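Local coordinates for putative hydrolase (Campylobacter jejuni, PDB 3D6L), which is a hexameric hot dog fold thioesterase that probably hydrolyses long-chain fatty acyl-coenzyme A, at residues S84-V89 / S107-Y112; F59-F64 / S101-T106; P46-T51 / V113-D118; K8-A13 / G66-C71. All blocks are in the same frame, centred on the assembly; numbering follows the deposited sequence.

Contact 1 of 4, residues S84-V89 / S107-Y112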
loop_
_atom_site.group_PDB
_atom_site.type_symbol
_atom_site.label_atom_id
_atom_site.label_comp_id
_atom_site.label_asym_id
_atom_site.label_seq_id
_atom_site.Cartn_x
_atom_site.Cartn_y
_atom_site.Cartn_z
ATOM N N SER A 84 -23.952 15.807 -10.363
ATOM C CA SER A 84 -23.822 14.535 -11.069
ATOM C C SER A 84 -22.749 14.561 -12.141
ATOM O O SER A 84 -22.641 15.519 -12.917
ATOM C CB SER A 84 -25.146 14.120 -11.684
ATOM O OG SER A 84 -26.123 14.001 -10.669
ATOM N N VAL A 85 -21.960 13.494 -12.184
ATOM C CA VAL A 85 -20.811 13.440 -13.064
ATOM C C VAL A 85 -20.777 12.108 -13.783
ATOM O O VAL A 85 -20.837 11.053 -13.149
ATOM C CB VAL A 85 -19.484 13.659 -12.284
ATOM C CG1 VAL A 85 -18.287 13.620 -13.221
ATOM C CG2 VAL A 85 -19.506 14.988 -11.525
ATOM N N GLU A 86 -20.705 12.157 -15.107
ATOM C CA GLU A 86 -20.420 10.961 -15.875
ATOM C C GLU A 86 -18.907 10.806 -15.972
ATOM O O GLU A 86 -18.203 11.734 -16.388
ATOM C CB GLU A 86 -21.057 11.008 -17.270
ATOM C CG GLU A 86 -20.869 9.716 -18.089
ATOM C CD GLU A 86 -21.689 8.534 -17.572
ATOM O OE1 GLU A 86 -22.884 8.718 -17.236
ATOM O OE2 GLU A 86 -21.144 7.407 -17.517
ATOM N N VAL A 87 -18.414 9.636 -15.580
ATOM C CA VAL A 87 -16.990 9.351 -15.652
ATOM C C VAL A 87 -16.759 8.233 -16.648
ATOM O O VAL A 87 -17.396 7.186 -16.577
ATOM C CB VAL A 87 -16.398 8.979 -14.269
ATOM C CG1 VAL A 87 -14.908 8.670 -14.385
ATOM C CG2 VAL A 87 -16.638 10.113 -13.255
ATOM N N GLU A 88 -15.849 8.474 -17.584
ATOM C CA GLU A 88 -15.485 7.483 -18.575
ATOM C C GLU A 88 -14.019 7.169 -18.421
ATOM O O GLU A 88 -13.183 8.073 -18.366
ATOM C CB GLU A 88 -15.753 8.003 -19.988
ATOM C CG GLU A 88 -17.222 8.229 -20.301
ATOM C CD GLU A 88 -17.999 6.935 -20.487
ATOM O OE1 GLU A 88 -17.373 5.886 -20.758
ATOM O OE2 GLU A 88 -19.246 6.973 -20.362
ATOM N N VAL A 89 -13.705 5.883 -18.357
ATOM C CA VAL A 89 -12.330 5.455 -18.201
ATOM C C VAL A 89 -11.847 4.795 -19.493
ATOM O O VAL A 89 -12.537 3.938 -20.054
ATOM C CB VAL A 89 -12.175 4.499 -16.990
ATOM C CG1 VAL A 89 -10.718 4.250 -16.686
ATOM C CG2 VAL A 89 -12.874 5.071 -15.763
ATOM N N SER A 107 -17.241 2.808 -17.010
ATOM C CA SER A 107 -18.170 3.919 -17.082
ATOM C C SER A 107 -18.911 4.069 -15.755
ATOM O O SER A 107 -19.186 3.076 -15.090
ATOM C CB SER A 107 -19.176 3.614 -18.175
ATOM O OG SER A 107 -20.051 4.690 -18.360
ATOM N N ALA A 108 -19.234 5.296 -15.359
ATOM C CA ALA A 108 -19.988 5.503 -14.118
ATOM C C ALA A 108 -20.667 6.858 -14.029
ATOM O O ALA A 108 -20.215 7.830 -14.621
ATOM C CB ALA A 108 -19.093 5.276 -12.886
ATOM N N LEU A 109 -21.755 6.898 -13.268
ATOM C CA LEU A 109 -22.468 8.129 -12.950
ATOM C C LEU A 109 -22.371 8.342 -11.445
ATOM O O LEU A 109 -22.985 7.604 -10.674
ATOM C CB LEU A 109 -23.942 7.998 -13.340
ATOM C CG LEU A 109 -24.720 9.147 -13.988
ATOM C CD1 LEU A 109 -26.227 8.896 -13.797
ATOM C CD2 LEU A 109 -24.313 10.538 -13.482
ATOM N N VAL A 110 -21.604 9.344 -11.027
ATOM C CA VAL A 110 -21.348 9.578 -9.603
ATOM C C VAL A 110 -22.017 10.876 -9.165
ATOM O O VAL A 110 -22.025 11.852 -9.919
ATOM C CB VAL A 110 -19.809 9.666 -9.294
ATOM C CG1 VAL A 110 -19.544 9.417 -7.822
ATOM C CG2 VAL A 110 -19.003 8.675 -10.142
ATOM N N THR A 111 -22.557 10.897 -7.949
ATOM C CA THR A 111 -23.160 12.117 -7.413
ATOM C C THR A 111 -22.457 12.586 -6.137
ATOM O O THR A 111 -22.140 11.789 -5.250
ATOM C CB THR A 111 -24.695 11.974 -7.194
ATOM O OG1 THR A 111 -25.298 11.408 -8.367
ATOM C CG2 THR A 111 -25.345 13.334 -6.922
ATOM N N TYR A 112 -22.221 13.891 -6.073
ATOM C CA TYR A 112 -21.515 14.526 -4.975
ATOM C C TYR A 112 -22.403 15.601 -4.371
ATOM O O TYR A 112 -23.297 16.121 -5.043
ATOM C CB TYR A 112 -20.200 15.153 -5.479
ATOM C CG TYR A 112 -19.293 14.157 -6.165
ATOM C CD1 TYR A 112 -19.399 13.909 -7.535
ATOM C CD2 TYR A 112 -18.343 13.442 -5.436
ATOM C CE1 TYR A 112 -18.571 12.973 -8.166
ATOM C CE2 TYR A 112 -17.514 12.507 -6.049
ATOM C CZ TYR A 112 -17.628 12.273 -7.411
ATOM O OH TYR A 112 -16.807 11.336 -8.004
#
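Val85 and Val110, with Val87 and Ala108 as the next hydrogen-bonded pair, join strands 82-94 and 100-115 of an antiparallel beta hairpin. Each of the two pairs is hydrogen-bonded in both directions. Val87 N reaches Ala108 O over 2.7 Å in an almost straight bond of 175°, and Val110 N meets Val85 O at 2.8 Å. The tight side of the ribbon carries Val85, Val87, Ala108, Val110 and Tyr112. Beta-branched valines suit an extended backbone, and their methyls fill the layer facing helix 26-42, where Ile33 touches Ala108 and Val110. Val87 CG2 meets Val110 CG2 at 4.2 Å, the two branches crossing at a slant. Val85 CG2, placed beside its own backbone N by the CG1 methyl being trans to it (chi1 -179°), approaches Tyr112 CE1 obliquely at 4.0 Å. The tyrosine suits this end because its ring is apolar while its hydroxyl is hydrogen-bonded to Asp34 O of the helix.

The reverse side is looser, and its Ser84, Glu86, Leu109 and Thr111 are only partly buried. Glu86 bends at chi2 (71°), so its carboxylate swings across the strand and OE2 comes to 3.0 Å from Ser107 OG. Leu109 crosses the same side chain at about a right angle, its CG 3.8 Å from Glu86 OE1. Glu88 and Ser107 are buried here. One ribbon thus has two chemistries: a greasy surface covered by the helix, and a polar one whose gathered negative charge is probably eased by Lys60 and Arg2, long, weak ion-pair partners of Glu88.

Contact 2 of 4, residues F59-F64 / S101-T106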
loop_
_atom_site.group_PDB
_atom_site.type_symbol
_atom_site.label_atom_id
_atom_site.label_comp_id
_atom_site.label_asym_id
_atom_site.label_seq_id
_atom_site.Cartn_x
_atom_site.Cartn_y
_atom_site.Cartn_z
ATOM N N PHE A 59 -18.487 -2.189 -16.108
ATOM C CA PHE A 59 -17.149 -2.690 -16.386
ATOM C C PHE A 59 -17.178 -3.306 -17.775
ATOM O O PHE A 59 -17.415 -4.505 -17.946
ATOM C CB PHE A 59 -16.712 -3.690 -15.311
ATOM C CG PHE A 59 -16.630 -3.088 -13.940
ATOM C CD1 PHE A 59 -15.518 -2.330 -13.561
ATOM C CD2 PHE A 59 -17.673 -3.255 -13.031
ATOM C CE1 PHE A 59 -15.438 -1.753 -12.299
ATOM C CE2 PHE A 59 -17.609 -2.681 -11.760
ATOM C CZ PHE A 59 -16.488 -1.929 -11.391
ATOM N N LYS A 60 -16.968 -2.450 -18.766
ATOM C CA LYS A 60 -17.084 -2.825 -20.170
ATOM C C LYS A 60 -15.979 -3.777 -20.602
ATOM O O LYS A 60 -16.205 -4.671 -21.409
ATOM C CB LYS A 60 -17.041 -1.576 -21.050
ATOM C CG LYS A 60 -18.006 -0.507 -20.628
ATOM C CD LYS A 60 -17.821 0.735 -21.461
ATOM C CE LYS A 60 -18.754 1.818 -20.974
ATOM N NZ LYS A 60 -18.729 3.008 -21.854
ATOM N N GLU A 61 -14.784 -3.590 -20.059
ATOM C CA GLU A 61 -13.623 -4.304 -20.552
ATOM C C GLU A 61 -12.616 -4.477 -19.416
ATOM O O GLU A 61 -12.532 -3.612 -18.552
ATOM C CB GLU A 61 -13.019 -3.497 -21.703
ATOM C CG GLU A 61 -12.471 -4.309 -22.870
ATOM C CD GLU A 61 -13.524 -5.139 -23.574
ATOM O OE1 GLU A 61 -14.630 -4.608 -23.857
ATOM O OE2 GLU A 61 -13.228 -6.327 -23.854
ATOM N N PRO A 62 -11.854 -5.597 -19.410
ATOM C CA PRO A 62 -10.781 -5.800 -18.420
ATOM C C PRO A 62 -9.684 -4.741 -18.524
ATOM O O PRO A 62 -9.402 -4.219 -19.616
ATOM C CB PRO A 62 -10.185 -7.155 -18.802
ATOM C CG PRO A 62 -11.186 -7.809 -19.693
ATOM C CD PRO A 62 -11.953 -6.724 -20.358
ATOM N N VAL A 63 -9.078 -4.428 -17.385
ATOM C CA VAL A 63 -7.911 -3.548 -17.339
ATOM C C VAL A 63 -6.695 -4.417 -16.988
ATOM O O VAL A 63 -6.796 -5.309 -16.133
ATOM C CB VAL A 63 -8.112 -2.397 -16.316
ATOM C CG1 VAL A 63 -6.916 -1.467 -16.280
ATOM C CG2 VAL A 63 -9.364 -1.611 -16.652
ATOM N N PHE A 64 -5.571 -4.176 -17.666
ATOM C CA PHE A 64 -4.346 -4.952 -17.445
ATOM C C PHE A 64 -3.232 -4.141 -16.801
ATOM O O PHE A 64 -3.223 -2.899 -16.865
ATOM C CB PHE A 64 -3.824 -5.556 -18.757
ATOM C CG PHE A 64 -4.833 -6.398 -19.491
ATOM C CD1 PHE A 64 -4.922 -6.335 -20.876
ATOM C CD2 PHE A 64 -5.695 -7.255 -18.797
ATOM C CE1 PHE A 64 -5.858 -7.102 -21.567
ATOM C CE2 PHE A 64 -6.632 -8.030 -19.472
ATOM C CZ PHE A 64 -6.718 -7.955 -20.860
ATOM N N SER A 101 -3.372 0.781 -28.585
ATOM C CA SER A 101 -4.827 0.718 -28.611
ATOM C C SER A 101 -5.340 1.521 -27.438
ATOM O O SER A 101 -4.754 1.512 -26.355
ATOM C CB SER A 101 -5.335 -0.721 -28.472
ATOM O OG SER A 101 -4.392 -1.664 -28.956
ATOM N N CYS A 102 -6.445 2.211 -27.666
ATOM C CA CYS A 102 -7.127 2.925 -26.621
ATOM C C CYS A 102 -8.541 2.360 -26.457
ATOM O O CYS A 102 -9.371 2.447 -27.364
ATOM C CB CYS A 102 -7.148 4.412 -26.941
ATOM S SG CYS A 102 -8.180 5.310 -25.815
ATOM N N ILE A 103 -8.798 1.776 -25.290
ATOM C CA ILE A 103 -10.026 1.033 -25.041
ATOM C C ILE A 103 -10.879 1.706 -23.973
ATOM O O ILE A 103 -10.402 1.953 -22.872
ATOM C CB ILE A 103 -9.703 -0.425 -24.618
ATOM C CG1 ILE A 103 -8.719 -1.051 -25.622
ATOM C CG2 ILE A 103 -10.986 -1.242 -24.459
ATOM C CD1 ILE A 103 -8.561 -2.565 -25.547
ATOM N N ASN A 104 -12.133 2.011 -24.311
ATOM C CA ASN A 104 -13.103 2.480 -23.329
ATOM C C ASN A 104 -13.421 1.311 -22.409
ATOM O O ASN A 104 -14.000 0.303 -22.818
ATOM C CB ASN A 104 -14.364 3.033 -23.990
ATOM C CG ASN A 104 -15.340 3.667 -22.984
ATOM O OD1 ASN A 104 -14.961 4.083 -21.879
ATOM N ND2 ASN A 104 -16.608 3.743 -23.375
ATOM N N VAL A 105 -13.022 1.460 -21.157
ATOM C CA VAL A 105 -12.819 0.317 -20.299
ATOM C C VAL A 105 -13.844 0.235 -19.166
ATOM O O VAL A 105 -14.257 -0.861 -18.784
ATOM C CB VAL A 105 -11.339 0.274 -19.838
ATOM C CG1 VAL A 105 -11.121 1.017 -18.535
ATOM C CG2 VAL A 105 -10.844 -1.152 -19.784
ATOM N N THR A 106 -14.265 1.391 -18.651
ATOM C CA THR A 106 -15.325 1.457 -17.640
ATOM C C THR A 106 -16.068 2.804 -17.631
ATOM O O THR A 106 -15.591 3.794 -18.171
ATOM C CB THR A 106 -14.877 0.945 -16.187
ATOM O OG1 THR A 106 -15.359 1.824 -15.158
ATOM C CG2 THR A 106 -13.394 0.816 -16.053
#
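A classic beta bulge in strand 100-115, where Val105 and Thr106 both face Val89, gives the loop 59-64 its landing place: Val105 turns its carbonyl to the backbone of Glu61. The bulge needs a helix-like psi of -35° at Val105, which breaks the regular alternation of the strand. Glu61 N donates to Val105 O at 3.1 Å with an N-H...O angle of 144°, the donor tilted somewhat from the carbonyl plane; this bent bond links loop to strand.

Around it side chains from both segments touch. Val105, the residue most covered by the loop, has a compact branched end. Its CG2 lies 3.7 Å from Glu61 CB and also touches Val63 CG2 at 3.5 Å, the two valines crossing at about a right angle. Glu61 is exposed, yet its aliphatic part is used: the CG methylene rests on Ile103 CG2 at 3.8 Å while the bend at chi2 carries the carboxylate away. Lys60 runs out almost fully extended beyond CG, passing the Asn104 side chain at a slant, and its ammonium also has a long, weak ion pair with Glu88. At the start of the loop, the Phe59 ring approaches Thr106 obliquely, CD1 to CB at 4.2 Å, and Phe59 also packs against Thr51 of the second subunit.

The loop leads from strand 48-58 to strand 68-78. Its Phe59 and Val63 pack on Leu30 and Ile29 of helix 26-42, and Thr106 of the strand meets Ile29 as well, while strand 82-94 flanks the bulge through Val89.

Contact 3 of 4, residues P46-T51 / V113-D118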
loop_
_atom_site.group_PDB
_atom_site.type_symbol
_atom_site.label_atom_id
_atom_site.label_comp_id
_atom_site.label_asym_id
_atom_site.label_seq_id
_atom_site.Cartn_x
_atom_site.Cartn_y
_atom_site.Cartn_z
ATOM N N PRO A 46 -15.398 24.411 -5.041
ATOM C CA PRO A 46 -13.933 24.367 -4.911
ATOM C C PRO A 46 -13.374 23.743 -3.624
ATOM O O PRO A 46 -12.410 22.969 -3.703
ATOM C CB PRO A 46 -13.531 25.841 -5.013
ATOM C CG PRO A 46 -14.630 26.468 -5.814
ATOM C CD PRO A 46 -15.871 25.771 -5.357
ATOM N N GLU A 47 -13.951 24.072 -2.467
ATOM C CA GLU A 47 -13.416 23.612 -1.172
ATOM C C GLU A 47 -13.478 22.105 -0.946
ATOM O O GLU A 47 -12.461 21.490 -0.631
ATOM C CB GLU A 47 -14.098 24.318 0.011
ATOM C CG GLU A 47 -13.511 25.683 0.349
ATOM C CD GLU A 47 -14.306 26.827 -0.269
ATOM O OE1 GLU A 47 -14.958 26.617 -1.329
ATOM O OE2 GLU A 47 -14.284 27.939 0.318
ATOM N N ARG A 48 -14.668 21.524 -1.088
ATOM C CA ARG A 48 -14.885 20.121 -0.748
ATOM C C ARG A 48 -16.180 19.576 -1.352
ATOM O O ARG A 48 -17.182 20.282 -1.454
ATOM C CB ARG A 48 -14.912 19.948 0.780
ATOM C CG ARG A 48 -14.780 18.513 1.274
ATOM C CD ARG A 48 -15.102 18.396 2.751
ATOM N NE ARG A 48 -15.387 17.010 3.104
ATOM C CZ ARG A 48 -15.579 16.558 4.343
ATOM N NH1 ARG A 48 -15.522 17.373 5.385
ATOM N NH2 ARG A 48 -15.822 15.273 4.542
ATOM N N VAL A 49 -16.151 18.320 -1.769
ATOM C CA VAL A 49 -17.379 17.595 -2.075
ATOM C C VAL A 49 -17.348 16.260 -1.330
ATOM O O VAL A 49 -16.264 15.719 -1.055
ATOM C CB VAL A 49 -17.603 17.394 -3.601
ATOM C CG1 VAL A 49 -17.863 18.742 -4.304
ATOM C CG2 VAL A 49 -16.435 16.641 -4.256
ATOM N N VAL A 50 -18.517 15.746 -0.953
ATOM C CA VAL A 50 -18.556 14.378 -0.457
ATOM C C VAL A 50 -19.377 13.529 -1.418
ATOM O O VAL A 50 -20.390 13.990 -1.943
ATOM C CB VAL A 50 -18.970 14.229 1.062
ATOM C CG1 VAL A 50 -18.610 15.471 1.869
ATOM C CG2 VAL A 50 -20.435 13.867 1.244
ATOM N N THR A 51 -18.913 12.309 -1.666
ATOM C CA THR A 51 -19.579 11.403 -2.590
ATOM C C THR A 51 -20.825 10.812 -1.928
ATOM O O THR A 51 -20.729 10.195 -0.872
ATOM C CB THR A 51 -18.635 10.263 -3.035
ATOM O OG1 THR A 51 -17.316 10.782 -3.252
ATOM C CG2 THR A 51 -19.136 9.618 -4.312
ATOM N N VAL A 113 -22.173 15.919 -3.104
ATOM C CA VAL A 113 -22.820 17.062 -2.488
ATOM C C VAL A 113 -21.750 18.125 -2.244
ATOM O O VAL A 113 -20.633 17.809 -1.837
ATOM C CB VAL A 113 -23.585 16.682 -1.189
ATOM C CG1 VAL A 113 -22.631 16.181 -0.107
ATOM C CG2 VAL A 113 -24.393 17.860 -0.667
ATOM N N SER A 114 -22.084 19.379 -2.526
ATOM C CA SER A 114 -21.155 20.472 -2.289
ATOM C C SER A 114 -21.233 20.869 -0.813
ATOM O O SER A 114 -22.311 21.173 -0.303
ATOM C CB SER A 114 -21.480 21.643 -3.208
ATOM O OG SER A 114 -21.858 22.790 -2.482
ATOM N N VAL A 115 -20.099 20.825 -0.124
ATOM C CA VAL A 115 -20.071 21.070 1.315
ATOM C C VAL A 115 -18.967 22.034 1.712
ATOM O O VAL A 115 -18.004 22.242 0.964
ATOM C CB VAL A 115 -19.897 19.760 2.147
ATOM C CG1 VAL A 115 -21.143 18.899 2.073
ATOM C CG2 VAL A 115 -18.669 18.983 1.708
ATOM N N THR A 116 -19.119 22.613 2.900
ATOM C CA THR A 116 -18.059 23.372 3.548
ATOM C C THR A 116 -16.937 22.421 3.950
ATOM O O THR A 116 -17.162 21.230 4.159
ATOM C CB THR A 116 -18.574 24.103 4.810
ATOM O OG1 THR A 116 -19.252 23.171 5.662
ATOM C CG2 THR A 116 -19.534 25.245 4.433
ATOM N N ARG A 117 -15.728 22.951 4.069
ATOM C CA ARG A 117 -14.579 22.159 4.499
ATOM C C ARG A 117 -14.809 21.373 5.810
ATOM O O ARG A 117 -14.044 20.454 6.113
ATOM C CB ARG A 117 -13.284 23.010 4.524
ATOM C CG ARG A 117 -13.169 24.107 5.614
ATOM C CD ARG A 117 -14.188 25.290 5.506
ATOM N NE ARG A 117 -14.589 25.599 4.129
ATOM C CZ ARG A 117 -15.610 26.387 3.790
ATOM N NH1 ARG A 117 -15.903 26.585 2.508
ATOM N NH2 ARG A 117 -16.346 26.978 4.726
ATOM N N ASP A 118 -15.869 21.706 6.559
ATOM C CA ASP A 118 -16.238 20.937 7.767
ATOM C C ASP A 118 -17.472 20.026 7.585
ATOM O O ASP A 118 -17.978 19.430 8.542
ATOM C CB ASP A 118 -16.315 21.843 9.026
ATOM C CG ASP A 118 -17.753 22.253 9.412
ATOM O OD1 ASP A 118 -18.038 22.319 10.639
ATOM O OD2 ASP A 118 -18.594 22.514 8.512
#
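Arg48, Arg117 and Val115 give up much of the surface buried where strand 48-58 of the hot dog sheet, outermost within the chain, begins beside the end of strand 100-115. Arg48 is the most covered. Its CG stands trans to the backbone N (chi1 -165°) and the chain stays extended as far as NE, so its methylenes lie across Val115, with CD 3.8 Å from CG2. A long aliphatic stem ending in a charge suits this partly buried margin: the stem covers the valine, while NH1 reaches on to Arg117 O in a weak, long bond of 3.5 Å, the acceptor at the edge of the guanidinium.

The strands pair only loosely at Val115, whose N donates to Arg48 O in a long bond of 3.3 Å. Its CG2 meets Val50 CG1 at 3.5 Å, the two side chains crossing at about a right angle. Further in, the strands pair regularly: Val113 N bonds to Val50 O at 2.9 Å and Val50 N answers to Val113 O, while the two valine side chains run side by side. Arg48 also packs on Asn23 of the second subunit, and Glu47 on Gly98 of the third, so this corner of the chain lies by two interfaces.

Arg117, past the strand, folds back through bends at chi2 and chi3 to lie alongside Glu47, a fitting partner on an exposed turn. The carboxylate and guanidinium planes are 45° apart, and the carboxylate oxygen Glu47 OE2 makes a salt bridge to Arg117 NH1 at 3.0 Å.

Contact 4 of 4, residues K8-A13 / G66-C71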
loop_
_atom_site.group_PDB
_atom_site.type_symbol
_atom_site.label_atom_id
_atom_site.label_comp_id
_atom_site.label_asym_id
_atom_site.label_seq_id
_atom_site.Cartn_x
_atom_site.Cartn_y
_atom_site.Cartn_z
ATOM N N LYS A 8 -9.271 14.056 -16.107
ATOM C CA LYS A 8 -9.197 14.594 -14.751
ATOM C C LYS A 8 -8.174 13.810 -13.932
ATOM O O LYS A 8 -7.548 14.352 -13.018
ATOM C CB LYS A 8 -10.575 14.573 -14.082
ATOM C CG LYS A 8 -11.624 15.418 -14.804
ATOM C CD LYS A 8 -11.441 16.904 -14.531
ATOM C CE LYS A 8 -11.749 17.762 -15.768
ATOM N NZ LYS A 8 -13.064 17.454 -16.422
ATOM N N LEU A 9 -8.010 12.536 -14.280
ATOM C CA LEU A 9 -6.971 11.680 -13.726
ATOM C C LEU A 9 -6.311 10.886 -14.832
ATOM O O LEU A 9 -6.953 10.537 -15.820
ATOM C CB LEU A 9 -7.551 10.719 -12.686
ATOM C CG LEU A 9 -7.207 10.897 -11.206
ATOM C CD1 LEU A 9 -7.430 12.315 -10.720
ATOM C CD2 LEU A 9 -8.021 9.923 -10.360
ATOM N N LYS A 10 -5.024 10.605 -14.642
ATOM C CA LYS A 10 -4.232 9.789 -15.546
ATOM C C LYS A 10 -3.170 9.042 -14.705
ATOM O O LYS A 10 -2.269 9.656 -14.121
ATOM C CB LYS A 10 -3.608 10.677 -16.625
ATOM C CG LYS A 10 -3.131 9.960 -17.876
ATOM C CD LYS A 10 -3.221 10.895 -19.090
ATOM C CE LYS A 10 -2.050 10.728 -20.079
ATOM N NZ LYS A 10 -2.150 9.538 -20.976
ATOM N N ILE A 11 -3.310 7.720 -14.624
ATOM C CA ILE A 11 -2.490 6.889 -13.749
ATOM C C ILE A 11 -2.034 5.699 -14.540
ATOM O O ILE A 11 -2.703 5.300 -15.491
ATOM C CB ILE A 11 -3.297 6.272 -12.567
ATOM C CG1 ILE A 11 -4.712 6.830 -12.476
ATOM C CG2 ILE A 11 -2.563 6.409 -11.256
ATOM C CD1 ILE A 11 -5.707 6.015 -13.240
ATOM N N VAL A 12 -0.914 5.110 -14.138
ATOM C CA VAL A 12 -0.508 3.798 -14.652
ATOM C C VAL A 12 -1.079 2.706 -13.739
ATOM O O VAL A 12 -1.044 2.834 -12.516
ATOM C CB VAL A 12 1.022 3.665 -14.709
ATOM C CG1 VAL A 12 1.410 2.394 -15.437
ATOM C CG2 VAL A 12 1.649 4.883 -15.388
ATOM N N ALA A 13 -1.615 1.643 -14.327
ATOM C CA ALA A 13 -2.056 0.488 -13.541
ATOM C C ALA A 13 -0.844 -0.373 -13.181
ATOM O O ALA A 13 -0.179 -0.916 -14.060
ATOM C CB ALA A 13 -3.096 -0.316 -14.293
ATOM N N GLY A 66 0.055 -2.289 -16.576
ATOM C CA GLY A 66 0.764 -1.489 -17.569
ATOM C C GLY A 66 -0.082 -0.464 -18.291
ATOM O O GLY A 66 0.463 0.519 -18.799
ATOM N N ASP A 67 -1.402 -0.689 -18.339
ATOM C CA ASP A 67 -2.352 0.274 -18.930
ATOM C C ASP A 67 -2.177 1.654 -18.327
ATOM O O ASP A 67 -1.986 1.792 -17.116
ATOM C CB ASP A 67 -3.812 -0.137 -18.693
ATOM C CG ASP A 67 -4.226 -1.369 -19.468
ATOM O OD1 ASP A 67 -5.309 -1.904 -19.145
ATOM O OD2 ASP A 67 -3.493 -1.808 -20.386
ATOM N N ILE A 68 -2.229 2.667 -19.186
ATOM C CA ILE A 68 -2.334 4.049 -18.749
ATOM C C ILE A 68 -3.828 4.324 -18.702
ATOM O O ILE A 68 -4.504 4.292 -19.737
ATOM C CB ILE A 68 -1.628 5.031 -19.731
ATOM C CG1 ILE A 68 -0.286 4.464 -20.244
ATOM C CG2 ILE A 68 -1.465 6.424 -19.097
ATOM C CD1 ILE A 68 0.756 4.141 -19.171
ATOM N N ILE A 69 -4.357 4.539 -17.501
ATOM C CA ILE A 69 -5.783 4.784 -17.330
ATOM C C ILE A 69 -6.062 6.274 -17.269
ATOM O O ILE A 69 -5.467 6.998 -16.475
ATOM C CB ILE A 69 -6.372 4.035 -16.099
ATOM C CG1 ILE A 69 -6.659 2.575 -16.453
ATOM C CG2 ILE A 69 -7.682 4.650 -15.640
ATOM C CD1 ILE A 69 -5.439 1.712 -16.382
ATOM N N SER A 70 -6.958 6.718 -18.143
ATOM C CA SER A 70 -7.390 8.102 -18.186
ATOM C C SER A 70 -8.853 8.151 -17.788
ATOM O O SER A 70 -9.666 7.375 -18.288
ATOM C CB SER A 70 -7.190 8.683 -19.583
ATOM O OG SER A 70 -5.805 8.803 -19.880
ATOM N N CYS A 71 -9.171 9.053 -16.865
ATOM C CA CYS A 71 -10.529 9.243 -16.393
ATOM C C CYS A 71 -11.027 10.596 -16.838
ATOM O O CYS A 71 -10.509 11.636 -16.413
ATOM C CB CYS A 71 -10.600 9.164 -14.868
ATOM S SG CYS A 71 -9.989 7.639 -14.157
#
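A classic beta bulge, in which Lys8 and Leu9 both face Cys71, opens the pairing of strand 9-12, outermost within the chain, with strand 68-78 in this antiparallel sheet. Cys71 O takes a bond from Lys8 N at 2.7 Å and a weaker, longer one from Leu9 N. Beyond the bulge the ladder is regular: Ile11 and Ile69 exchange two backbone bonds, the one from Ile69 N to Ile11 O being 2.7 Å long. At the far end Ala13 N meets Asp67 O at 2.8 Å in a nearly straight bond of 174°, and Ala13 O accepts from Gly66 N. Glycine fits there because its positive phi of 98° would press a side chain against the preceding carbonyl.

Leu9, Ile11, Ile69 and Cys71 share one face, turned to helix 26-42, where Leu9 touches Ile39 and Cys71 touches Ala36. The side chains of Ile11 and Ile69 touch, slanting past each other, while the other arm of Ile69 ends in CD1, 3.7 Å from the small Ala13 CB. On the reverse face Val12 and Ile68 run side by side, CG2 to CD1 at 4.0 Å. Lys10 lays its methylenes beside Ser70, CD 3.4 Å from OG, before bending at chi3 and chi4 toward Ile68.

Strand 9-12 has further neighbours: Lys10 makes backbone hydrogen bonds to the third subunit, and Leu9 and Val12 pack on its Val12 and Leu9. A short strand lying over the central helix and joined to strand 68-78 in this way belongs to the hot dog fold, here also serving the hexamer.

In the fold
Contacts 1, 3 and 4 pair strands of one antiparallel sheet, ordered 9-12, 68-78, 82-94, 100-115, 48-58, and contact 2 lays a loop on strand 100-115. Contact 4 joins the first two strands and contact 3 the last two, their centres about 25 Å apart on opposite sides of the chain's centre. Contact 1 lies between, about 16 or 17 Å from each other contact, centre to centre; contact 2 is about 11 Å from contact 4 and 30 Å from contact 3. Along the chain contacts 1 and 2 are nested within the loop closed by contact 3, whereas contact 4 closes before contact 1 opens. Strand 9-12 and the turn before strand 48-58 meet the third subunit.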